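PDB 4Z0C: toll-like receptor 13 from Mus musculus, which recognises and binds bacterial 23S rRNA in innate immunity, acting through MYD88 and TRAF6 to activate NF-kappa-B and cytokine secretion. Local coordinates for residues A[410-415]-A[432-437]; A[437-442]-A[465-470]; A[459-464]-A[481-486]; A[501-506]-A[530-535]. All coordinates share one frame; numbering follows the deposited sequence.

How the contacts relate
All four contacts join successive leucine-rich repeats in one arc of the TLR13 ectodomain. Contact 1 pairs LRR 16 with 17, contacts 2 and 3 continue through 18 to 19, and contact 4 joins 20 to 21. Backbone bonds tie them together: Ile436 O of contact 1 lies 3.0 Å from Cys459 N of contact 3, and Leu439 N of contact 2 lies 3.1 Å from Ile462 O of contact 3. Contact 3 reaches contact 4 through Leu484 N and Asn506 OD1, 2.9 Å apart. Tyr481 and Glu533 bring contacts 3 and 4 onto the bound RNA, whereas the nearest atoms of contacts 1 and 2 remain about 6 and 12 Å from it.

Contact 1 (A[410-415]-A[432-437]); sequences CWIVTI and GDNNIR
Asn434 and Asn435 reach back to the chain at Cys410-Ile412 through bonds of two kinds. In the first kind a side-chain amide meets the backbone. Asn434 OD1 accepts from Ile412 N at 3.1 Å with a fairly straight N-H...O angle of 159°, although the donor is tilted out of the carbonyl plane. Setting CG of Asn434 beside its own N (chi1 -77°) turns the amide inward, and its ND2 donates to Leu431 O and Leu407 O. Asn435 ND2 donates to Trp411 O over the same length, but the 133° at the hydrogen makes that bond weak; OD1 of this amide is engaged by Arg437 of the second subunit. The second kind is backbone to backbone: Asn435 N donates to Ile412 O at 2.8 Å.

The apolar part follows the same line. CG1 and CD1 of Ile412 run across the Asn434 amide, both 3.6 Å from OD1. Ile412 and Ile436 lie side by side and point the same way, with CG2 of the former 4.0 Å from CG1 of the latter. At the far end CD1 of Ile415 meets CD1 of Ile436 at 4.1 Å, the two chains crossing at about a right angle. Trp411 offers the contact little beyond CB; its side chain packs on Val413 of the second subunit.

Asn434 occupies the asparagine position of the LxxLxLxxNxL consensus. With OD1 and ND2 both bonded to main-chain groups, its buried amide is satisfied within the protein, and the same residue links the backbone of one coil to that of the previous one amid aliphatic packing.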
# COMPACT_ATOMS: atom_id res chain seq x y z
N CYS A 410 17.09 -6.60 -5.55
CA CYS A 410 17.39 -8.01 -5.62
C CYS A 410 16.20 -8.78 -5.01
O CYS A 410 15.13 -8.21 -4.79
CB CYS A 410 18.67 -8.32 -4.87
SG CYS A 410 20.12 -7.63 -5.65
N TRP A 411 16.37 -10.08 -4.74
CA TRP A 411 15.27 -10.88 -4.20
C TRP A 411 15.55 -11.33 -2.77
O TRP A 411 15.07 -12.36 -2.32
CB TRP A 411 15.01 -12.11 -5.08
CG TRP A 411 14.54 -11.80 -6.46
CD1 TRP A 411 14.24 -10.56 -6.98
CD2 TRP A 411 14.33 -12.74 -7.52
NE1 TRP A 411 13.84 -10.69 -8.29
CE2 TRP A 411 13.90 -12.01 -8.65
CE3 TRP A 411 14.49 -14.12 -7.62
CZ2 TRP A 411 13.59 -12.63 -9.86
CZ3 TRP A 411 14.18 -14.74 -8.83
CH2 TRP A 411 13.73 -13.99 -9.93
N ILE A 412 16.35 -10.55 -2.06
CA ILE A 412 16.89 -11.01 -0.79
C ILE A 412 15.81 -11.32 0.25
O ILE A 412 14.91 -10.51 0.57
CB ILE A 412 17.94 -10.04 -0.25
CG1 ILE A 412 19.16 -10.07 -1.19
CG2 ILE A 412 18.29 -10.39 1.21
CD1 ILE A 412 20.05 -8.84 -1.08
N VAL A 413 15.94 -12.52 0.77
CA VAL A 413 14.89 -13.17 1.51
C VAL A 413 15.29 -13.19 2.98
O VAL A 413 14.44 -13.25 3.86
CB VAL A 413 14.72 -14.58 0.90
CG1 VAL A 413 15.17 -15.68 1.85
CG2 VAL A 413 13.33 -14.75 0.34
N THR A 414 16.58 -13.08 3.24
CA THR A 414 17.04 -13.09 4.63
C THR A 414 18.47 -12.53 4.74
O THR A 414 19.28 -12.67 3.82
CB THR A 414 16.96 -14.53 5.22
OG1 THR A 414 17.08 -14.49 6.64
CG2 THR A 414 18.03 -15.42 4.61
N ILE A 415 18.74 -11.87 5.86
CA ILE A 415 20.09 -11.45 6.22
C ILE A 415 20.25 -11.65 7.72
O ILE A 415 19.26 -11.76 8.45
CB ILE A 415 20.34 -9.94 5.89
CG1 ILE A 415 19.14 -9.08 6.32
CG2 ILE A 415 20.58 -9.74 4.41
CD1 ILE A 415 19.38 -7.58 6.22
N GLY A 432 16.91 -1.69 -0.20
CA GLY A 432 15.57 -1.38 -0.63
C GLY A 432 14.99 -2.37 -1.61
O GLY A 432 15.71 -3.00 -2.36
N ASP A 433 13.68 -2.54 -1.56
CA ASP A 433 12.93 -3.28 -2.56
C ASP A 433 13.36 -4.74 -2.65
O ASP A 433 13.24 -5.38 -3.69
CB ASP A 433 13.02 -2.59 -3.92
CG ASP A 433 12.00 -3.12 -4.91
OD1 ASP A 433 10.95 -3.63 -4.46
OD2 ASP A 433 12.27 -3.07 -6.13
N ASN A 434 13.86 -5.28 -1.54
CA ASN A 434 14.09 -6.71 -1.47
C ASN A 434 12.84 -7.45 -0.96
O ASN A 434 11.73 -6.97 -1.18
CB ASN A 434 15.35 -7.02 -0.66
CG ASN A 434 16.64 -6.76 -1.48
OD1 ASN A 434 16.97 -7.51 -2.39
ND2 ASN A 434 17.36 -5.71 -1.14
N ASN A 435 13.02 -8.61 -0.35
CA ASN A 435 11.90 -9.39 0.20
C ASN A 435 12.10 -9.65 1.68
O ASN A 435 11.76 -10.72 2.17
CB ASN A 435 11.77 -10.76 -0.49
CG ASN A 435 11.47 -10.65 -1.98
OD1 ASN A 435 10.68 -9.81 -2.42
ND2 ASN A 435 12.10 -11.52 -2.77
N ILE A 436 12.70 -8.71 2.41
CA ILE A 436 13.08 -9.02 3.77
C ILE A 436 11.90 -8.86 4.70
O ILE A 436 11.28 -7.79 4.71
CB ILE A 436 14.26 -8.17 4.24
CG1 ILE A 436 15.46 -8.43 3.33
CG2 ILE A 436 14.62 -8.52 5.67
CD1 ILE A 436 16.53 -7.32 3.35
N ARG A 437 11.59 -9.93 5.46
CA ARG A 437 10.38 -9.99 6.31
C ARG A 437 10.64 -9.73 7.79
O ARG A 437 9.79 -9.17 8.48
CB ARG A 437 9.64 -11.32 6.15
CG ARG A 437 8.85 -11.36 4.87
CD ARG A 437 8.22 -12.71 4.57
NE ARG A 437 7.77 -12.70 3.18
CZ ARG A 437 6.65 -13.24 2.73
NH1 ARG A 437 5.84 -13.89 3.56
NH2 ARG A 437 6.34 -13.16 1.44

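Contact 2 (A[437-442]-A[465-470]); sequences RTLNHG and PNSFSG
Leu439 points its side chain at Ser467 and Phe468, and its CB, CG and CD2 can each be traced to a partner. CB lies 3.5 Å from Ser467 OG. One bond further, CG is 4.1 Å from Ser467 CB, so the leucine lies against the whole short serine side chain. At the tip, CD2 comes within 3.5 Å of Phe468 CZ and is nearly as close to CE1; the two side chains cross at about a right angle. A first torsion of -140°, away from the usual staggered positions, accompanies this reach. Ser467 CB also lies over one face of the Phe468 ring, displaced toward its rim. The serine hydroxyl sits near Leu439 O, while its hydrogen bond is to Glu464 O.

Backbone groups close the other end. Gly442 N donates to Asn466 O at 3.0 Å with a nearly straight angle of 164°, and His441 CA makes a C-H...O contact of 3.6 Å with the same oxygen. Asn466 opens a type I turn ending at Ser469, whose N adds a weak bond to that carbonyl. His441 CB rests 3.5 Å from Pro465 O, while ND1 bonds to Glu464 OE2; Asn440 ND2 takes OE1 of that carboxylate.

Phe468 occupies the phenylalanine position of the 24-residue Toll-like receptor repeat, LxxLxLxxNxLxxLxxxxFxxLxx, and Leu439 the consensus leucine that precedes the phenylalanine by five positions, in the repeat before: their meeting is typical of the apolar interior of a leucine-rich-repeat solenoid.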
# COMPACT_ATOMS: atom_id res chain seq x y z
N ARG A 437 11.59 -9.93 5.46
CA ARG A 437 10.38 -9.99 6.31
C ARG A 437 10.64 -9.73 7.79
O ARG A 437 9.79 -9.17 8.48
CB ARG A 437 9.64 -11.32 6.15
CG ARG A 437 8.85 -11.36 4.87
CD ARG A 437 8.22 -12.71 4.57
NE ARG A 437 7.77 -12.70 3.18
CZ ARG A 437 6.65 -13.24 2.73
NH1 ARG A 437 5.84 -13.89 3.56
NH2 ARG A 437 6.34 -13.16 1.44
N THR A 438 11.82 -10.12 8.28
CA THR A 438 12.20 -9.80 9.65
C THR A 438 13.65 -9.34 9.73
O THR A 438 14.48 -9.68 8.90
CB THR A 438 12.02 -10.98 10.64
OG1 THR A 438 13.21 -11.77 10.64
CG2 THR A 438 10.83 -11.83 10.27
N LEU A 439 13.94 -8.54 10.76
CA LEU A 439 15.29 -8.05 11.00
C LEU A 439 15.78 -8.70 12.29
O LEU A 439 15.14 -8.59 13.33
CB LEU A 439 15.24 -6.54 11.15
CG LEU A 439 16.32 -5.64 10.56
CD1 LEU A 439 16.78 -6.07 9.15
CD2 LEU A 439 15.79 -4.20 10.54
N ASN A 440 16.90 -9.42 12.20
CA ASN A 440 17.42 -10.11 13.38
C ASN A 440 18.34 -9.19 14.17
O ASN A 440 18.91 -8.25 13.62
CB ASN A 440 18.17 -11.38 12.96
CG ASN A 440 17.30 -12.33 12.16
OD1 ASN A 440 17.62 -12.65 11.01
ND2 ASN A 440 16.19 -12.78 12.75
N HIS A 441 18.49 -9.48 15.46
CA HIS A 441 19.39 -8.69 16.31
C HIS A 441 20.82 -8.78 15.78
O HIS A 441 21.28 -9.84 15.34
CB HIS A 441 19.35 -9.19 17.76
CG HIS A 441 20.02 -10.51 17.97
ND1 HIS A 441 19.43 -11.71 17.60
CD2 HIS A 441 21.22 -10.83 18.50
CE1 HIS A 441 20.25 -12.70 17.89
NE2 HIS A 441 21.34 -12.20 18.44
N GLY A 442 21.50 -7.64 15.83
CA GLY A 442 22.91 -7.57 15.48
C GLY A 442 23.23 -7.67 14.00
O GLY A 442 24.41 -7.77 13.64
N PRO A 465 14.47 -6.79 18.93
CA PRO A 465 15.17 -5.80 19.75
C PRO A 465 16.63 -5.81 19.38
O PRO A 465 17.13 -6.88 19.04
CB PRO A 465 15.00 -6.34 21.18
CG PRO A 465 13.79 -7.22 21.11
CD PRO A 465 13.79 -7.82 19.75
N ASN A 466 17.30 -4.66 19.44
CA ASN A 466 18.71 -4.55 19.05
C ASN A 466 19.00 -4.92 17.58
O ASN A 466 20.11 -5.33 17.25
CB ASN A 466 19.60 -5.37 20.00
CG ASN A 466 19.46 -4.94 21.45
OD1 ASN A 466 19.32 -3.76 21.75
ND2 ASN A 466 19.48 -5.92 22.35
N SER A 467 17.99 -4.78 16.72
CA SER A 467 18.18 -4.96 15.28
C SER A 467 19.24 -4.00 14.75
O SER A 467 20.00 -4.33 13.85
CB SER A 467 16.87 -4.69 14.53
OG SER A 467 16.05 -5.84 14.52
N PHE A 468 19.28 -2.81 15.35
CA PHE A 468 20.14 -1.73 14.89
C PHE A 468 21.28 -1.41 15.85
O PHE A 468 21.82 -0.30 15.82
CB PHE A 468 19.30 -0.46 14.66
CG PHE A 468 18.14 -0.65 13.73
CD1 PHE A 468 18.35 -0.81 12.37
CD2 PHE A 468 16.85 -0.67 14.22
CE1 PHE A 468 17.29 -0.97 11.51
CE2 PHE A 468 15.77 -0.85 13.37
CZ PHE A 468 15.99 -1.00 12.01
N SER A 469 21.66 -2.35 16.70
CA SER A 469 22.84 -2.12 17.55
C SER A 469 24.14 -2.00 16.70
O SER A 469 24.25 -2.55 15.60
CB SER A 469 22.99 -3.22 18.61
OG SER A 469 23.46 -4.42 18.04
N GLY A 470 25.09 -1.22 17.20
CA GLY A 470 26.34 -1.01 16.49
C GLY A 470 26.29 0.12 15.47
O GLY A 470 27.32 0.54 14.95

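Contact 3 (A[459-464]-A[481-486]); sequences CLKILE and YNSLSY. With nucleotides of chain C.
Asn482 and Leu460 lie side by side, their side chains pointing the same way; both first torsions place CG beside the backbone N (chi1 -77° and -70°). The asparagine OD1 meets Leu460 N at 2.9 Å in a straight bond of 166°; its ND2 bonds Leu479 O and Leu455 O. Ser483 N returns a bond to Leu460 O at 2.8 Å. Leu484 sends CD2 back across the contact, 3.6 Å from Leu463 CG, and these two leucines cross at about a right angle. The long chain of Lys461 bends only at its last torsion, bringing NZ over Ser483, 3.7 Å from OG. Beyond it a water donates to Lys461 O and Tyr486 O and accepts from Ser485 N.

Tyr481 extends the other way, to the RNA. Its ring stacks with His457 and Phe505, CE2 lies 3.6 Å from C8 of G3 of chain C, obliquely, and O4' of that nucleotide lies at the ring edge in plane. The pattern is that of a leucine-rich repeat: its consensus asparagine and leucines hold the interior, while the variable residue just before the asparagine faces the ligand on the concave surface.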
# COMPACT_ATOMS: atom_id res chain seq x y z
N CYS A 459 9.19 -6.34 3.13
CA CYS A 459 7.93 -6.75 3.75
C CYS A 459 8.09 -6.83 5.26
O CYS A 459 7.58 -7.75 5.89
CB CYS A 459 7.48 -8.13 3.23
SG CYS A 459 7.89 -8.54 1.48
N LEU A 460 8.80 -5.87 5.84
CA LEU A 460 9.15 -5.96 7.26
C LEU A 460 7.94 -5.87 8.18
O LEU A 460 7.19 -4.90 8.12
CB LEU A 460 10.18 -4.91 7.66
CG LEU A 460 11.61 -5.05 7.14
CD1 LEU A 460 12.39 -3.76 7.42
CD2 LEU A 460 12.28 -6.24 7.77
N LYS A 461 7.75 -6.90 9.02
CA LYS A 461 6.70 -6.91 10.04
C LYS A 461 7.34 -6.92 11.42
O LYS A 461 6.93 -6.19 12.32
CB LYS A 461 5.82 -8.15 9.90
CG LYS A 461 5.00 -8.24 8.62
CD LYS A 461 3.73 -9.05 8.83
CE LYS A 461 3.15 -9.59 7.52
NZ LYS A 461 3.01 -8.58 6.44
N ILE A 462 8.36 -7.76 11.57
CA ILE A 462 8.99 -8.02 12.86
C ILE A 462 10.41 -7.46 12.92
O ILE A 462 11.29 -7.88 12.16
CB ILE A 462 9.06 -9.54 13.16
CG1 ILE A 462 7.67 -10.17 13.00
CG2 ILE A 462 9.63 -9.81 14.54
CD1 ILE A 462 6.66 -9.69 14.02
N LEU A 463 10.63 -6.53 13.84
CA LEU A 463 11.97 -6.02 14.11
C LEU A 463 12.40 -6.45 15.50
O LEU A 463 11.91 -5.93 16.50
CB LEU A 463 12.01 -4.50 13.99
CG LEU A 463 11.60 -3.84 12.67
CD1 LEU A 463 11.80 -2.34 12.75
CD2 LEU A 463 12.40 -4.38 11.55
N GLU A 464 13.30 -7.43 15.57
CA GLU A 464 13.85 -7.88 16.84
C GLU A 464 14.47 -6.71 17.60
O GLU A 464 14.90 -5.73 17.01
CB GLU A 464 14.90 -8.97 16.62
CG GLU A 464 14.33 -10.33 16.22
CD GLU A 464 15.38 -11.47 16.19
OE1 GLU A 464 15.21 -12.42 15.39
OE2 GLU A 464 16.37 -11.42 16.95
N TYR A 481 7.34 2.11 3.44
CA TYR A 481 6.71 1.03 2.67
C TYR A 481 7.05 -0.36 3.18
O TYR A 481 7.51 -1.21 2.44
CB TYR A 481 7.02 1.17 1.19
CG TYR A 481 6.35 2.37 0.59
CD1 TYR A 481 5.05 2.30 0.14
CD2 TYR A 481 7.01 3.59 0.52
CE1 TYR A 481 4.42 3.40 -0.39
CE2 TYR A 481 6.39 4.71 -0.01
CZ TYR A 481 5.10 4.60 -0.48
OH TYR A 481 4.47 5.71 -1.01
N ASN A 482 6.82 -0.58 4.46
CA ASN A 482 6.84 -1.91 5.03
C ASN A 482 5.52 -2.19 5.71
O ASN A 482 4.50 -1.62 5.33
CB ASN A 482 8.02 -2.08 5.98
CG ASN A 482 9.33 -2.27 5.24
OD1 ASN A 482 9.59 -3.35 4.72
ND2 ASN A 482 10.14 -1.22 5.18
N SER A 483 5.53 -3.10 6.68
CA SER A 483 4.31 -3.48 7.39
C SER A 483 4.50 -3.39 8.90
O SER A 483 3.88 -4.14 9.67
CB SER A 483 3.88 -4.91 7.01
OG SER A 483 3.43 -4.97 5.67
N LEU A 484 5.35 -2.46 9.32
CA LEU A 484 5.63 -2.27 10.74
C LEU A 484 4.38 -1.70 11.40
O LEU A 484 3.67 -0.90 10.79
CB LEU A 484 6.82 -1.33 10.92
CG LEU A 484 8.03 -1.79 10.11
CD1 LEU A 484 9.05 -0.68 9.97
CD2 LEU A 484 8.68 -3.06 10.70
N SER A 485 4.10 -2.13 12.64
CA SER A 485 2.93 -1.68 13.39
C SER A 485 3.25 -1.22 14.82
O SER A 485 2.85 -0.14 15.21
CB SER A 485 1.82 -2.74 13.38
OG SER A 485 2.35 -4.01 13.69
N TYR A 486 3.92 -2.03 15.62
CA TYR A 486 4.28 -1.61 16.97
C TYR A 486 5.79 -1.53 17.14
O TYR A 486 6.53 -2.12 16.36
CB TYR A 486 3.68 -2.54 18.03
CG TYR A 486 4.35 -3.90 18.12
CD1 TYR A 486 5.47 -4.08 18.93
CD2 TYR A 486 3.86 -4.99 17.42
CE1 TYR A 486 6.08 -5.32 19.03
CE2 TYR A 486 4.46 -6.23 17.52
CZ TYR A 486 5.58 -6.39 18.32
OH TYR A 486 6.19 -7.62 18.41
P G C 3 4.43 7.50 -5.00
OP1 G C 3 3.84 6.17 -4.81
OP2 G C 3 3.51 8.65 -5.15
O5' G C 3 5.41 7.74 -3.76
C5' G C 3 4.91 8.47 -2.64
C4' G C 3 5.95 9.32 -1.96
O4' G C 3 6.89 8.47 -1.25
C3' G C 3 6.79 10.22 -2.86
O3' G C 3 7.19 11.38 -2.12
C2' G C 3 8.03 9.38 -3.09
O2' G C 3 9.17 10.13 -3.42
C1' G C 3 8.20 8.70 -1.73
N9 G C 3 8.88 7.41 -1.73
C8 G C 3 8.53 6.29 -2.43
N7 G C 3 9.32 5.28 -2.19
C5 G C 3 10.23 5.76 -1.26
C6 G C 3 11.33 5.13 -0.62
O6 G C 3 11.76 3.98 -0.74
N1 G C 3 11.98 5.98 0.26
C2 G C 3 11.63 7.29 0.47
N2 G C 3 12.40 7.95 1.35
N3 G C 3 10.61 7.90 -0.12
C4 G C 3 9.96 7.08 -0.96
O HOH W 1 6.34 -3.79 14.08

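Contact 4 (A[501-506]-A[530-535]); sequences LKLGFN and LNLEGQ. With nucleotides of chain C.
Leu501 and Lys502 pair with Leu530 and Asn531 as parallel strands of the leucine-rich-repeat solenoid. Asn531 N donates to Leu501 O at 3.0 Å, and Leu503 N to Asn531 O at 2.8 Å. The leucines of the two strands share one face, their ends 4.3 Å apart at CD2 of Leu501 and CD1 of Leu530. Past the strands Leu503 and Leu532 lie side by side, pointing the same way. Lys502 and Asn531 occupy the other face. CG of Asn531 stands opposite its backbone N (chi1 -177°), and OD1 accepts from Glu533 N, forming an Asx turn.

Gln535 occupies the position where the repeat consensus has asparagine. Bent at chi2, it carries its amide back to the previous coil: NE2 donates to Leu503 O at 3.2 Å with a straight angle of 174°, in the plane of its own amide. Asn506 ND2 approaches that carbonyl from the opposite face, so two side chains grip one oxygen; ND2 also bonds Leu479 O, and Asn506 OD1 accepts from Leu484 N. Gln535 OE1 adds only a weak bond to Asn506 N and bonds Ile508 N.

The Phe505 ring turns one face to Glu533 O and Gly534 CA, while Phe505 N donates to Glu533 O at 2.7 Å. The Glu533 side chain extends from there to the RNA: OE1 accepts from N6 of A5 of chain C at 2.9 Å, and OE2 lies 2.7 Å from N1 of the same adenine.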
# COMPACT_ATOMS: atom_id res chain seq x y z
N LEU A 501 14.59 9.81 10.37
CA LEU A 501 13.91 8.52 10.48
C LEU A 501 12.62 8.54 9.67
O LEU A 501 11.73 9.35 9.92
CB LEU A 501 13.65 8.16 11.94
CG LEU A 501 12.82 6.90 12.19
CD1 LEU A 501 13.53 5.65 11.68
CD2 LEU A 501 12.49 6.76 13.69
N LYS A 502 12.53 7.65 8.69
CA LYS A 502 11.41 7.63 7.76
C LYS A 502 10.56 6.36 7.92
O LYS A 502 11.00 5.27 7.60
CB LYS A 502 11.94 7.71 6.34
CG LYS A 502 12.80 8.96 6.09
CD LYS A 502 13.25 9.00 4.66
CE LYS A 502 14.02 10.27 4.38
NZ LYS A 502 14.41 10.37 2.94
N LEU A 503 9.34 6.53 8.40
CA LEU A 503 8.49 5.39 8.74
C LEU A 503 7.13 5.49 8.06
O LEU A 503 6.17 4.89 8.49
CB LEU A 503 8.29 5.33 10.25
CG LEU A 503 9.45 4.80 11.09
CD1 LEU A 503 9.13 5.04 12.57
CD2 LEU A 503 9.69 3.33 10.84
N GLY A 504 7.06 6.30 7.01
CA GLY A 504 5.79 6.51 6.33
C GLY A 504 5.34 5.26 5.62
O GLY A 504 6.14 4.39 5.35
N PHE A 505 4.04 5.17 5.33
CA PHE A 505 3.47 4.05 4.59
C PHE A 505 3.78 2.69 5.19
O PHE A 505 4.12 1.74 4.49
CB PHE A 505 3.86 4.12 3.12
CG PHE A 505 3.56 5.45 2.50
CD1 PHE A 505 2.32 5.69 1.95
CD2 PHE A 505 4.50 6.47 2.51
CE1 PHE A 505 2.02 6.93 1.38
CE2 PHE A 505 4.22 7.71 1.96
CZ PHE A 505 2.97 7.94 1.39
N ASN A 506 3.66 2.61 6.51
CA ASN A 506 3.59 1.35 7.22
C ASN A 506 2.17 1.09 7.76
O ASN A 506 1.18 1.47 7.14
CB ASN A 506 4.63 1.33 8.33
CG ASN A 506 6.00 0.97 7.82
OD1 ASN A 506 6.34 -0.21 7.71
ND2 ASN A 506 6.80 1.98 7.48
N LEU A 530 11.19 13.37 11.24
CA LEU A 530 10.41 12.17 11.42
C LEU A 530 9.30 12.13 10.39
O LEU A 530 8.48 13.04 10.30
CB LEU A 530 9.81 12.16 12.83
CG LEU A 530 8.86 11.04 13.25
CD1 LEU A 530 9.45 9.65 12.92
CD2 LEU A 530 8.55 11.17 14.75
N ASN A 531 9.26 11.06 9.60
CA ASN A 531 8.16 10.88 8.65
C ASN A 531 7.21 9.76 9.09
O ASN A 531 7.62 8.61 9.20
CB ASN A 531 8.73 10.59 7.26
CG ASN A 531 7.66 10.47 6.19
OD1 ASN A 531 6.55 10.00 6.46
ND2 ASN A 531 8.00 10.87 4.96
N LEU A 532 5.94 10.09 9.33
CA LEU A 532 4.93 9.08 9.70
C LEU A 532 3.73 9.19 8.77
O LEU A 532 2.61 8.91 9.16
CB LEU A 532 4.47 9.25 11.13
CG LEU A 532 5.51 8.98 12.21
CD1 LEU A 532 5.00 9.52 13.54
CD2 LEU A 532 5.79 7.52 12.31
N GLU A 533 3.98 9.61 7.54
CA GLU A 533 2.89 9.79 6.60
C GLU A 533 2.21 8.48 6.19
O GLU A 533 2.83 7.41 6.15
CB GLU A 533 3.40 10.50 5.35
CG GLU A 533 4.09 11.82 5.62
CD GLU A 533 4.31 12.60 4.34
OE1 GLU A 533 4.10 12.04 3.25
OE2 GLU A 533 4.68 13.79 4.43
N GLY A 534 0.94 8.59 5.85
CA GLY A 534 0.24 7.54 5.13
C GLY A 534 0.26 6.13 5.69
O GLY A 534 0.46 5.19 4.92
N GLN A 535 0.08 5.96 7.00
CA GLN A 535 -0.14 4.62 7.55
C GLN A 535 -1.40 4.07 6.90
O GLN A 535 -2.36 4.81 6.69
CB GLN A 535 -0.28 4.68 9.08
CG GLN A 535 0.86 5.40 9.76
CD GLN A 535 2.23 4.83 9.39
OE1 GLN A 535 2.41 3.62 9.27
NE2 GLN A 535 3.19 5.71 9.18
P A C 5 8.00 18.01 -4.71
OP1 A C 5 8.46 18.95 -5.75
OP2 A C 5 8.98 17.34 -3.82
O5' A C 5 7.03 18.75 -3.69
C5' A C 5 6.12 19.75 -4.12
C4' A C 5 5.64 20.54 -2.93
O4' A C 5 4.61 19.77 -2.26
C3' A C 5 6.71 20.85 -1.88
O3' A C 5 6.46 22.13 -1.29
C2' A C 5 6.51 19.73 -0.84
O2' A C 5 6.89 20.06 0.48
C1' A C 5 5.01 19.45 -0.93
N9 A C 5 4.68 18.05 -0.71
C8 A C 5 4.32 17.13 -1.67
N7 A C 5 4.08 15.93 -1.20
C5 A C 5 4.29 16.07 0.16
C6 A C 5 4.20 15.15 1.21
N6 A C 5 3.87 13.88 1.02
N1 A C 5 4.47 15.59 2.46
C2 A C 5 4.80 16.87 2.62
N3 A C 5 4.93 17.83 1.70
C4 A C 5 4.64 17.36 0.48